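Local coordinates for putative general stress protein 26 (Jannaschia sp., PDB 2QEA) that is of uncertain function but, as a member of the pyridoxamine 5'-phosphate oxidase-like family, may bind a flavin and act as an oxidoreductase in stress responses, at residues 83-88 against 118-123. Numbering follows the deposited sequence. Where two conformers were deposited one is given.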
ATOM      1  N   THR A  83       9.096 -12.296   8.603  1.00 47.69           N
ATOM      2  CA  THR A  83       8.869 -13.742   8.550  1.00 47.89           C
ATOM      3  C   THR A  83       7.376 -14.030   8.735  1.00 48.21           C
ATOM      4  O   THR A  83       6.792 -13.587   9.726  1.00 49.02           O
ATOM      5  CB  THR A  83       9.652 -14.458   9.672  1.00 47.84           C
ATOM      6  OG1 THR A  83      11.039 -14.099   9.596  1.00 49.80           O
ATOM      7  CG2 THR A  83       9.515 -15.979   9.562  1.00 47.91           C
ATOM      8  N   LEU A  84       6.779 -14.756   7.785  1.00 47.89           N
ATOM      9  CA  LEU A  84       5.367 -15.170   7.844  1.00 47.73           C
ATOM     10  C   LEU A  84       5.325 -16.647   8.250  1.00 48.07           C
ATOM     11  O   LEU A  84       6.148 -17.442   7.788  1.00 47.66           O
ATOM     12  CB  LEU A  84       4.678 -14.973   6.489  1.00 47.34           C
ATOM     13  CG  LEU A  84       3.158 -15.166   6.422  1.00 47.51           C
ATOM     14  CD1 LEU A  84       2.433 -14.123   7.265  1.00 44.45           C
ATOM     15  CD2 LEU A  84       2.677 -15.096   4.979  1.00 46.96           C
ATOM     16  N   GLU A  85       4.362 -17.002   9.103  1.00 48.54           N
ATOM     17  CA  GLU A  85       4.205 -18.379   9.591  1.00 48.83           C
ATOM     18  C   GLU A  85       2.804 -18.686  10.111  1.00 49.08           C
ATOM     19  O   GLU A  85       2.027 -17.767  10.388  1.00 48.62           O
ATOM     20  CB  GLU A  85       5.211 -18.648  10.724  1.00 48.56           C
ATOM     21  CG  GLU A  85       5.076 -17.720  11.941  1.00 49.61           C
ATOM     22  CD  GLU A  85       6.119 -17.983  13.013  1.00 49.44           C
ATOM     23  OE1 GLU A  85       6.282 -19.152  13.425  1.00 50.88           O
ATOM     24  OE2 GLU A  85       6.753 -17.009  13.472  1.00 50.95           O
ATOM     25  N   ARG A  86       2.515 -19.985  10.240  1.00 49.61           N
ATOM     26  CA  ARG A  86       1.265 -20.505  10.800  0.50 49.76           C
ATOM     27  C   ARG A  86       1.308 -20.251  12.315  1.00 49.70           C
ATOM     28  O   ARG A  86       2.388 -20.330  12.909  1.00 49.77           O
ATOM     29  CB  ARG A  86       1.188 -22.031  10.576  0.50 50.21           C
ATOM     30  CG  ARG A  86      -0.205 -22.648  10.467  0.50 51.06           C
ATOM     31  CD  ARG A  86      -0.729 -22.584   9.032  0.50 52.10           C
ATOM     32  NE  ARG A  86      -1.792 -23.561   8.777  0.50 52.47           N
ATOM     33  CZ  ARG A  86      -2.316 -23.846   7.577  0.50 51.07           C
ATOM     34  NH1 ARG A  86      -1.910 -23.220   6.467  0.50 50.58           N
ATOM     35  NH2 ARG A  86      -3.267 -24.774   7.483  0.50 50.93           N
ATOM     36  N   SER A  87       0.154 -20.001  12.928  1.00 49.88           N
ATOM     37  CA  SER A  87       0.059 -19.834  14.379  1.00 49.56           C
ATOM     38  C   SER A  87      -1.127 -20.645  14.891  1.00 50.17           C
ATOM     39  O   SER A  87      -2.225 -20.546  14.336  1.00 50.57           O
ATOM     40  CB  SER A  87      -0.105 -18.368  14.763  1.00 49.23           C
ATOM     41  OG  SER A  87      -0.078 -18.229  16.174  1.00 47.38           O
ATOM     42  N   THR A  88      -0.883 -21.453  15.927  1.00 50.73           N
ATOM     43  CA  THR A  88      -1.915 -22.246  16.608  1.00 50.90           C
ATOM     44  C   THR A  88      -2.215 -21.619  17.990  1.00 51.28           C
ATOM     45  O   THR A  88      -2.592 -22.325  18.929  1.00 51.42           O
ATOM     46  CB  THR A  88      -1.465 -23.723  16.751  1.00 50.96           C
ATOM     47  OG1 THR A  88      -0.289 -23.792  17.567  1.00 50.71           O
ATOM     48  CG2 THR A  88      -1.173 -24.335  15.384  1.00 49.69           C
ATOM     49  N   LYS A 118       0.967 -15.196  11.270  1.00 45.04           N
ATOM     50  CA  LYS A 118       1.730 -14.262  12.108  1.00 44.63           C
ATOM     51  C   LYS A 118       2.920 -13.732  11.305  1.00 44.66           C
ATOM     52  O   LYS A 118       3.780 -14.517  10.888  1.00 44.52           O
ATOM     53  CB  LYS A 118       2.228 -14.989  13.366  1.00 44.54           C
ATOM     54  CG  LYS A 118       2.996 -14.126  14.380  1.00 44.53           C
ATOM     55  CD  LYS A 118       3.516 -14.964  15.545  1.00 44.82           C
ATOM     56  CE  LYS A 118       4.251 -14.105  16.570  1.00 44.44           C
ATOM     57  NZ  LYS A 118       4.742 -14.891  17.733  1.00 42.71           N
ATOM     58  N   PHE A 119       2.953 -12.414  11.091  1.00 44.62           N
ATOM     59  CA  PHE A 119       4.045 -11.734  10.390  1.00 44.62           C
ATOM     60  C   PHE A 119       4.863 -10.964  11.426  1.00 44.48           C
ATOM     61  O   PHE A 119       4.342 -10.039  12.053  1.00 45.17           O
ATOM     62  CB  PHE A 119       3.511 -10.775   9.322  1.00 44.70           C
ATOM     63  CG  PHE A 119       4.592 -10.041   8.574  1.00 45.58           C
ATOM     64  CD1 PHE A 119       5.224 -10.636   7.481  1.00 45.49           C
ATOM     65  CD2 PHE A 119       5.001  -8.760   8.974  1.00 45.81           C
ATOM     66  CE1 PHE A 119       6.244  -9.964   6.791  1.00 46.33           C
ATOM     67  CE2 PHE A 119       6.018  -8.079   8.292  1.00 43.76           C
ATOM     68  CZ  PHE A 119       6.641  -8.681   7.196  1.00 45.78           C
ATOM     69  N   THR A 120       6.128 -11.350  11.597  1.00 43.91           N
ATOM     70  CA  THR A 120       7.049 -10.686  12.522  1.00 43.47           C
ATOM     71  C   THR A 120       7.955  -9.787  11.674  1.00 44.16           C
ATOM     72  O   THR A 120       8.735 -10.313  10.878  1.00 44.42           O
ATOM     73  CB  THR A 120       7.915 -11.707  13.306  1.00 42.80           C
ATOM     74  OG1 THR A 120       7.068 -12.585  14.059  1.00 41.15           O
ATOM     75  CG2 THR A 120       8.869 -10.992  14.259  1.00 39.26           C
ATOM     76  N   PRO A 121       7.826  -8.441  11.793  1.00 45.04           N
ATOM     77  CA  PRO A 121       8.739  -7.577  11.039  1.00 44.85           C
ATOM     78  C   PRO A 121      10.181  -7.641  11.563  1.00 45.32           C
ATOM     79  O   PRO A 121      10.396  -7.685  12.781  1.00 44.50           O
ATOM     80  CB  PRO A 121       8.154  -6.169  11.249  1.00 44.84           C
ATOM     81  CG  PRO A 121       6.775  -6.382  11.723  1.00 45.37           C
ATOM     82  CD  PRO A 121       6.852  -7.623  12.541  1.00 45.65           C
ATOM     83  N   ALA A 122      11.133  -7.681  10.632  1.00 45.72           N
ATOM     84  CA  ALA A 122      12.569  -7.693  10.921  1.00 46.00           C
ATOM     85  C   ALA A 122      13.118  -6.280  10.758  1.00 46.57           C
ATOM     86  O   ALA A 122      13.830  -5.779  11.631  1.00 46.55           O
ATOM     87  CB  ALA A 122      13.283  -8.640   9.979  1.00 45.85           C
ATOM     88  N   SER A 123      12.796  -5.661   9.621  1.00 47.26           N
ATOM     89  CA  SER A 123      13.201  -4.285   9.306  1.00 48.13           C
ATOM     90  C   SER A 123      12.313  -3.671   8.224  1.00 48.02           C
ATOM     91  O   SER A 123      11.483  -4.362   7.630  1.00 47.78           O
ATOM     92  CB  SER A 123      14.658  -4.261   8.851  1.00 48.44           C
ATOM     93  OG  SER A 123      14.850  -5.123   7.742  1.00 50.78           O
TER
HETATM   94  O   HOH W   1       6.223 -14.428  12.289  1.00 38.58           O
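Glu85 and Lys118 face each other as a hydrogen-bonded antiparallel pair, and their side chains run side by side in the same direction. With chi1 at 59°, Glu85 CG sits between the backbone N and the carbonyl carbon, and it comes to 3.6 Å from Lys118 O and 4.2 Å from Lys118 CB. The chain then stays extended to the carboxylate, where Glu85 OE2 is 2.9 Å from a water and 5.2 Å from Lys118 NZ. The opposite charges may attract but do not touch. In the backbone, Lys118 N gives a nearly straight bond to Glu85 O (2.9 Å, 167°), while Glu85 N bonds back to Lys118 O. Thr83 and Thr120 form the next such pair, also with two bonds. The pairing joins strands 76-87 and 114-129 in the antiparallel sheet, consistent with the split barrel of the pyridoxamine 5'-phosphate oxidase-like family. The same water, on the Glu85 side of the sheet, is hydrogen-bonded to Thr83 O and to Thr120 OG1 (2.7 Å). On the other face Leu84 and Phe119 cross at about a right angle, with Leu84 CD1 4.1 Å from Phe119 CB. Both side chains are buried and touch Leu21 of strand 19-23.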